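Local coordinates for 2-phospho-L-lactate guanylyltransferase (Methanosarcina mazei, PDB 2I5E), which probably catalyses the condensation of (2S)-2-phospholactate with GTP to give (2S)-lactyl-2-diphospho-5'-guanosine and diphosphate, a step in coenzyme F420 biosynthesis, at residues Ala6-Lys11 / Val94-Pro99; Asp52-Ser57 / Arg68-Glu73. All coordinates share one frame; numbering follows the deposited sequence.

Contact 1: residues Ala6-Lys11 / Val94-Pro99; sequences AVIPYK and VMADLP. With PEG (di(hydroxyethyl)ether), chain F.
The methyl CB of Ala-96 points at segment 6-11 and settles between two side chains, 3.5 Å from CG2 of Ile-8 and 3.9 Å from CD1 of Tyr-10. Ile-8 offers this branch because its CG2 stands anti to the backbone N, with CG1 beside that N (chi1 -58°). On Pro-9 the ring meets selenomethionine Met-95, CG to SE 3.5 Å, the two side chains crossing at about a right angle; Met-95 leaves its backbone heading away, and bends at chi2 and chi3 bring its end back. One strand-to-strand bond anchors the pair, Val-94 N to Val-7 O at 2.9 Å and nearly straight, 167°. Beyond it the chains part, and a water bridges them, donating to Pro-9 O (2.8 Å) and accepting from Ala-96 N (3.1 Å). A diethylene glycol, probably from crystallisation, places C1 3.7 Å from CD1 of Tyr-10, while its O1 accepts a weak hydrogen bond from Lys-11 N; its other end, near Ala-96, is less surely placed. Segment 94-99 leaves strand 91-94, the last parallel strand before antiparallel strand 126-131 in this GT-A-like sheet. Helix 25-45 packs on Ile-8 through Leu-36, helix 76-86 on Val-7 through Leu-80, and strand 50-55 flanks strand 5-9.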
loop_
_atom_site.group_PDB
_atom_site.type_symbol
_atom_site.label_atom_id
_atom_site.label_comp_id
_atom_site.label_asym_id
_atom_site.label_seq_id
_atom_site.Cartn_x
_atom_site.Cartn_y
_atom_site.Cartn_z
ATOM N N ALA A 6 10.636 -3.456 -21.782
ATOM C CA ALA A 6 10.022 -2.682 -20.730
ATOM C C ALA A 6 9.929 -1.277 -21.246
ATOM O O ALA A 6 10.927 -0.798 -21.778
ATOM C CB ALA A 6 10.813 -2.756 -19.406
ATOM N N VAL A 7 8.760 -0.634 -20.999
ATOM C CA VAL A 7 8.398 0.735 -21.397
ATOM C C VAL A 7 7.931 1.553 -20.165
ATOM O O VAL A 7 7.256 1.017 -19.230
ATOM C CB VAL A 7 7.344 0.699 -22.549
ATOM C CG1 VAL A 7 5.956 0.234 -22.121
ATOM C CG2 VAL A 7 7.235 1.972 -23.321
ATOM N N ILE A 8 8.361 2.806 -20.138
ATOM C CA ILE A 8 8.049 3.778 -19.094
ATOM C C ILE A 8 7.446 4.975 -19.803
ATOM O O ILE A 8 8.107 5.631 -20.516
ATOM C CB ILE A 8 9.322 4.312 -18.297
ATOM C CG1 ILE A 8 10.142 3.185 -17.605
ATOM C CG2 ILE A 8 8.967 5.370 -17.282
ATOM C CD1 ILE A 8 11.573 3.603 -17.402
ATOM N N PRO A 9 6.144 5.178 -19.675
ATOM C CA PRO A 9 5.437 6.419 -20.077
ATOM C C PRO A 9 5.945 7.604 -19.245
ATOM O O PRO A 9 5.979 7.546 -18.004
ATOM C CB PRO A 9 3.957 6.088 -19.753
ATOM C CG PRO A 9 3.986 4.889 -18.803
ATOM C CD PRO A 9 5.272 4.147 -19.069
ATOM N N TYR A 10 6.416 8.655 -19.880
ATOM C CA TYR A 10 7.051 9.757 -19.147
ATOM C C TYR A 10 6.868 11.098 -19.889
ATOM O O TYR A 10 7.072 11.181 -21.099
ATOM C CB TYR A 10 8.548 9.486 -18.986
ATOM C CG TYR A 10 9.309 10.540 -18.253
ATOM C CD1 TYR A 10 9.063 10.786 -16.871
ATOM C CD2 TYR A 10 10.301 11.317 -18.914
ATOM C CE1 TYR A 10 9.739 11.741 -16.180
ATOM C CE2 TYR A 10 10.999 12.294 -18.202
ATOM C CZ TYR A 10 10.718 12.474 -16.831
ATOM O OH TYR A 10 11.361 13.405 -16.113
ATOM N N LYS A 11 6.523 12.157 -19.167
ATOM C CA LYS A 11 6.545 13.525 -19.716
ATOM C C LYS A 11 7.027 14.421 -18.598
ATOM O O LYS A 11 6.318 14.581 -17.582
ATOM C CB LYS A 11 5.132 13.917 -20.253
ATOM C CG LYS A 11 4.805 15.433 -20.527
ATOM C CD LYS A 11 3.462 15.538 -21.377
ATOM C CE LYS A 11 2.761 16.914 -21.608
ATOM N NZ LYS A 11 3.723 17.961 -21.879
ATOM N N VAL A 94 5.891 0.094 -16.875
ATOM C CA VAL A 94 6.068 0.543 -15.510
ATOM C C VAL A 94 5.976 2.076 -15.435
ATOM O O VAL A 94 6.648 2.745 -16.147
ATOM C CB VAL A 94 7.479 0.154 -14.941
ATOM C CG1 VAL A 94 7.517 0.197 -13.449
ATOM C CG2 VAL A 94 7.979 -1.128 -15.404
HETATM N N MSE A 95 5.197 2.626 -14.507
HETATM C CA MSE A 95 5.155 4.059 -14.314
HETATM C C MSE A 95 6.458 4.629 -13.827
HETATM O O MSE A 95 7.157 3.974 -13.121
HETATM C CB MSE A 95 4.044 4.357 -13.346
HETATM C CG MSE A 95 2.660 3.750 -13.940
HETATM SE SE MSE A 95 2.586 3.455 -15.954
HETATM C CE MSE A 95 1.961 5.003 -15.686
ATOM N N ALA A 96 6.692 5.929 -14.076
ATOM C CA ALA A 96 7.991 6.573 -13.749
ATOM C C ALA A 96 8.006 7.131 -12.292
ATOM O O ALA A 96 8.934 7.818 -11.948
ATOM C CB ALA A 96 8.198 7.685 -14.715
ATOM N N ASP A 97 6.905 6.930 -11.517
ATOM C CA ASP A 97 6.723 7.522 -10.234
ATOM C C ASP A 97 6.716 6.544 -9.074
ATOM O O ASP A 97 5.952 6.703 -8.090
ATOM C CB ASP A 97 5.462 8.427 -10.227
ATOM C CG ASP A 97 4.204 7.694 -10.563
ATOM O OD1 ASP A 97 4.284 6.510 -10.906
ATOM O OD2 ASP A 97 3.119 8.307 -10.442
ATOM N N LEU A 98 7.565 5.509 -9.207
ATOM C CA LEU A 98 7.605 4.420 -8.283
ATOM C C LEU A 98 9.028 4.361 -7.646
ATOM O O LEU A 98 9.759 3.466 -7.932
ATOM C CB LEU A 98 7.259 3.107 -9.049
ATOM C CG LEU A 98 5.911 3.113 -9.899
ATOM C CD1 LEU A 98 5.652 1.790 -10.513
ATOM C CD2 LEU A 98 4.703 3.442 -9.087
ATOM N N PRO A 99 9.378 5.320 -6.786
ATOM C CA PRO A 99 10.706 5.317 -6.209
ATOM C C PRO A 99 10.998 4.220 -5.136
ATOM O O PRO A 99 12.147 4.096 -4.697
ATOM C CB PRO A 99 10.829 6.741 -5.667
ATOM C CG PRO A 99 9.450 6.997 -5.146
ATOM C CD PRO A 99 8.603 6.489 -6.291
HETATM C C1 PEG F . 5.735 11.946 -15.919
HETATM O O1 PEG F . 4.864 11.225 -16.808
HETATM C C2 PEG F . 5.093 11.792 -14.554
HETATM O O2 PEG F . 5.716 10.703 -13.852
HETATM C C3 PEG F . 6.865 11.273 -13.222
HETATM C C4 PEG F . 7.651 10.219 -12.456
HETATM O O4 PEG F . 9.068 10.264 -12.563
HETATM O O HOH W 1 4.468 7.213 -15.725
#

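Contact 2: residues Asp52-Ser57 / Arg68-Glu73; sequences DILSPS and RVLLDE. With TRS (2-amino-2-hydroxymethyl-propane-1,3-diol), chain D.
Leu-70 lays its CD1 methyl against the CB of Asp-52, 3.6 Å away, on the sheet face that also carries Leu-54 and Arg-68. The two strands, 52-55 and 68-71, run parallel at the edge of the Rossmann-like sheet of this GT-A-like nucleotidyltransferase, their axes 4.7 Å apart. Alternating bonds join them: Ile-53 uses its N to Arg-68 O and its O to Leu-70 N, and Ser-55 repeats the pattern with Leu-70 O and Asp-72 N. The last bond, 3.0 Å from Asp-72 N to Ser-55 O, arrives above the carbonyl plane, 38° out of it, where strand 68-71 gives way to loop. Leu-54, with CG anti to its backbone N (chi1 -177°), runs alongside Asp-72 and brings CD1 to 3.9 Å from Asp-72 CB; Ala-79 and Leu-80 of helix 76-86 close over Leu-54. Arg-68 bends at chi3 and pairs with Asp-52 in a salt bridge, but OD1 and NH1 are both crowded in the model, so its exact geometry, with OD1 modelled over one face of the guanidinium, is doubtful. The other oxygen, OD2, is held by Tyr-83 OH, and Asp-72 OD1 is bonded to Lys-74 N. On the opposite face, Leu-71 CD2 touches the backbone C of Ser-57 at 3.6 Å. There Ser-55 OG reaches two residues ahead in its own segment and donates to Ser-57 O, 2.5 Å away and tilted 22° from that carbonyl plane.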
loop_
_atom_site.group_PDB
_atom_site.type_symbol
_atom_site.label_atom_id
_atom_site.label_comp_id
_atom_site.label_asym_id
_atom_site.label_seq_id
_atom_site.Cartn_x
_atom_site.Cartn_y
_atom_site.Cartn_z
ATOM N N ASP A 52 12.598 1.104 -22.868
ATOM C CA ASP A 52 12.162 2.242 -23.662
ATOM C C ASP A 52 11.481 3.311 -22.779
ATOM O O ASP A 52 10.807 2.995 -21.759
ATOM C CB ASP A 52 11.180 1.719 -24.710
ATOM C CG ASP A 52 11.765 0.549 -25.518
ATOM O OD1 ASP A 52 12.925 0.669 -25.943
ATOM O OD2 ASP A 52 11.078 -0.468 -25.727
ATOM N N ILE A 53 11.575 4.572 -23.156
ATOM C CA ILE A 53 10.873 5.581 -22.395
ATOM C C ILE A 53 9.951 6.100 -23.409
ATOM O O ILE A 53 10.411 6.419 -24.454
ATOM C CB ILE A 53 11.838 6.654 -21.961
ATOM C CG1 ILE A 53 12.829 6.074 -20.972
ATOM C CG2 ILE A 53 11.105 7.797 -21.378
ATOM C CD1 ILE A 53 13.910 7.009 -20.656
ATOM N N LEU A 54 8.648 6.166 -23.178
ATOM C CA LEU A 54 7.751 6.637 -24.223
ATOM C C LEU A 54 7.200 8.006 -23.799
ATOM O O LEU A 54 6.447 8.137 -22.809
ATOM C CB LEU A 54 6.661 5.572 -24.401
ATOM C CG LEU A 54 5.585 5.720 -25.464
ATOM C CD1 LEU A 54 6.227 5.391 -26.827
ATOM C CD2 LEU A 54 4.534 4.732 -25.098
ATOM N N SER A 55 7.629 9.028 -24.517
ATOM C CA SER A 55 7.516 10.427 -24.153
ATOM C C SER A 55 7.051 11.225 -25.393
ATOM O O SER A 55 7.433 10.858 -26.552
ATOM C CB SER A 55 8.895 10.880 -23.743
ATOM O OG SER A 55 8.975 12.263 -23.615
ATOM N N PRO A 56 6.217 12.261 -25.195
ATOM C CA PRO A 56 5.680 13.030 -26.353
ATOM C C PRO A 56 6.653 14.070 -26.921
ATOM O O PRO A 56 6.419 14.640 -28.011
ATOM C CB PRO A 56 4.420 13.690 -25.785
ATOM C CG PRO A 56 4.728 13.940 -24.302
ATOM C CD PRO A 56 5.705 12.764 -23.898
ATOM N N SER A 57 7.745 14.283 -26.179
ATOM C CA SER A 57 8.880 15.130 -26.570
ATOM C C SER A 57 10.188 14.680 -25.954
ATOM O O SER A 57 10.226 14.026 -24.875
ATOM C CB SER A 57 8.649 16.584 -26.112
ATOM O OG SER A 57 9.440 16.916 -25.000
ATOM N N ARG A 68 16.399 3.642 -24.320
ATOM C CA ARG A 68 16.039 4.180 -25.618
ATOM C C ARG A 68 14.813 5.160 -25.565
ATOM O O ARG A 68 13.795 4.838 -25.013
ATOM C CB ARG A 68 15.806 3.019 -26.588
ATOM C CG ARG A 68 15.524 3.480 -27.985
ATOM C CD ARG A 68 15.520 2.353 -28.956
ATOM N NE ARG A 68 14.214 1.721 -29.160
ATOM C CZ ARG A 68 13.836 0.553 -28.633
ATOM N NH1 ARG A 68 14.655 -0.125 -27.830
ATOM N NH2 ARG A 68 12.641 0.039 -28.927
ATOM N N VAL A 69 14.897 6.323 -26.173
ATOM C CA VAL A 69 13.874 7.279 -26.016
ATOM C C VAL A 69 13.023 7.077 -27.230
ATOM O O VAL A 69 13.530 7.050 -28.341
ATOM C CB VAL A 69 14.398 8.749 -25.931
ATOM C CG1 VAL A 69 13.276 9.721 -26.086
ATOM C CG2 VAL A 69 15.139 9.044 -24.574
ATOM N N LEU A 70 11.726 6.909 -27.025
ATOM C CA LEU A 70 10.794 6.644 -28.101
ATOM C C LEU A 70 9.768 7.747 -28.011
ATOM O O LEU A 70 9.181 7.963 -26.953
ATOM C CB LEU A 70 10.110 5.302 -27.865
ATOM C CG LEU A 70 10.610 3.974 -28.412
ATOM C CD1 LEU A 70 11.773 3.597 -27.668
ATOM C CD2 LEU A 70 9.513 3.037 -28.141
ATOM N N LEU A 71 9.512 8.426 -29.101
ATOM C CA LEU A 71 8.648 9.574 -29.067
ATOM C C LEU A 71 7.313 9.301 -29.697
ATOM O O LEU A 71 7.226 8.770 -30.757
ATOM C CB LEU A 71 9.290 10.763 -29.755
ATOM C CG LEU A 71 10.670 11.248 -29.341
ATOM C CD1 LEU A 71 11.127 12.290 -30.251
ATOM C CD2 LEU A 71 10.676 11.738 -27.964
ATOM N N ASP A 72 6.267 9.688 -29.011
ATOM C CA ASP A 72 4.965 9.483 -29.494
ATOM C C ASP A 72 4.123 10.553 -28.869
ATOM O O ASP A 72 3.843 10.550 -27.682
ATOM C CB ASP A 72 4.478 8.064 -29.134
ATOM C CG ASP A 72 3.149 7.726 -29.792
ATOM O OD1 ASP A 72 2.413 8.653 -30.168
ATOM O OD2 ASP A 72 2.846 6.538 -29.970
ATOM N N GLU A 73 3.718 11.500 -29.679
ATOM C CA GLU A 73 2.833 12.556 -29.220
ATOM C C GLU A 73 1.380 12.128 -28.927
ATOM O O GLU A 73 0.648 12.940 -28.445
ATOM C CB GLU A 73 2.825 13.664 -30.235
ATOM C CG GLU A 73 4.238 13.919 -30.828
ATOM C CD GLU A 73 4.157 14.922 -31.973
ATOM O OE1 GLU A 73 4.722 14.604 -33.062
ATOM O OE2 GLU A 73 3.492 15.989 -31.771
HETATM C C TRS D . 2.907 8.895 -24.156
HETATM C C1 TRS D . 3.391 8.058 -22.997
HETATM C C2 TRS D . 4.074 9.285 -25.041
HETATM C C3 TRS D . 2.222 10.141 -23.588
HETATM N N TRS D . 1.966 8.006 -24.840
HETATM O O1 TRS D . 4.169 8.953 -22.273
HETATM O O2 TRS D . 3.845 10.633 -25.270
HETATM O O3 TRS D . 1.308 10.760 -24.428
#

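Overall arrangement
Contact 1 and contact 2 belong to the same sheet, their centres 11 Å apart, and meet where strand 5-9 lies beside strand 50-55. Probable hydrogen bonds stitch that seam, Ala-6 O to Asp-52 N and Ile-8 O to Leu-54 N, each 2.8 Å; farther along, Tyr-10 O packs on Ser-55 CB at 3.2 Å. The strands run in the order 68-71, 50-55, 5-9, 91-94, all parallel, with contact 2 at the edge and nested within the chain loop that contact 1 closes. A Tris molecule, probably from crystallisation, sits between them: its O1 and O2 approach Leu-54 O and Asp-72 O so closely that these hydrogen bonds are doubtful in detail. It lies about 4 Å from the Pro-9 side chain, consistent with a pocket here.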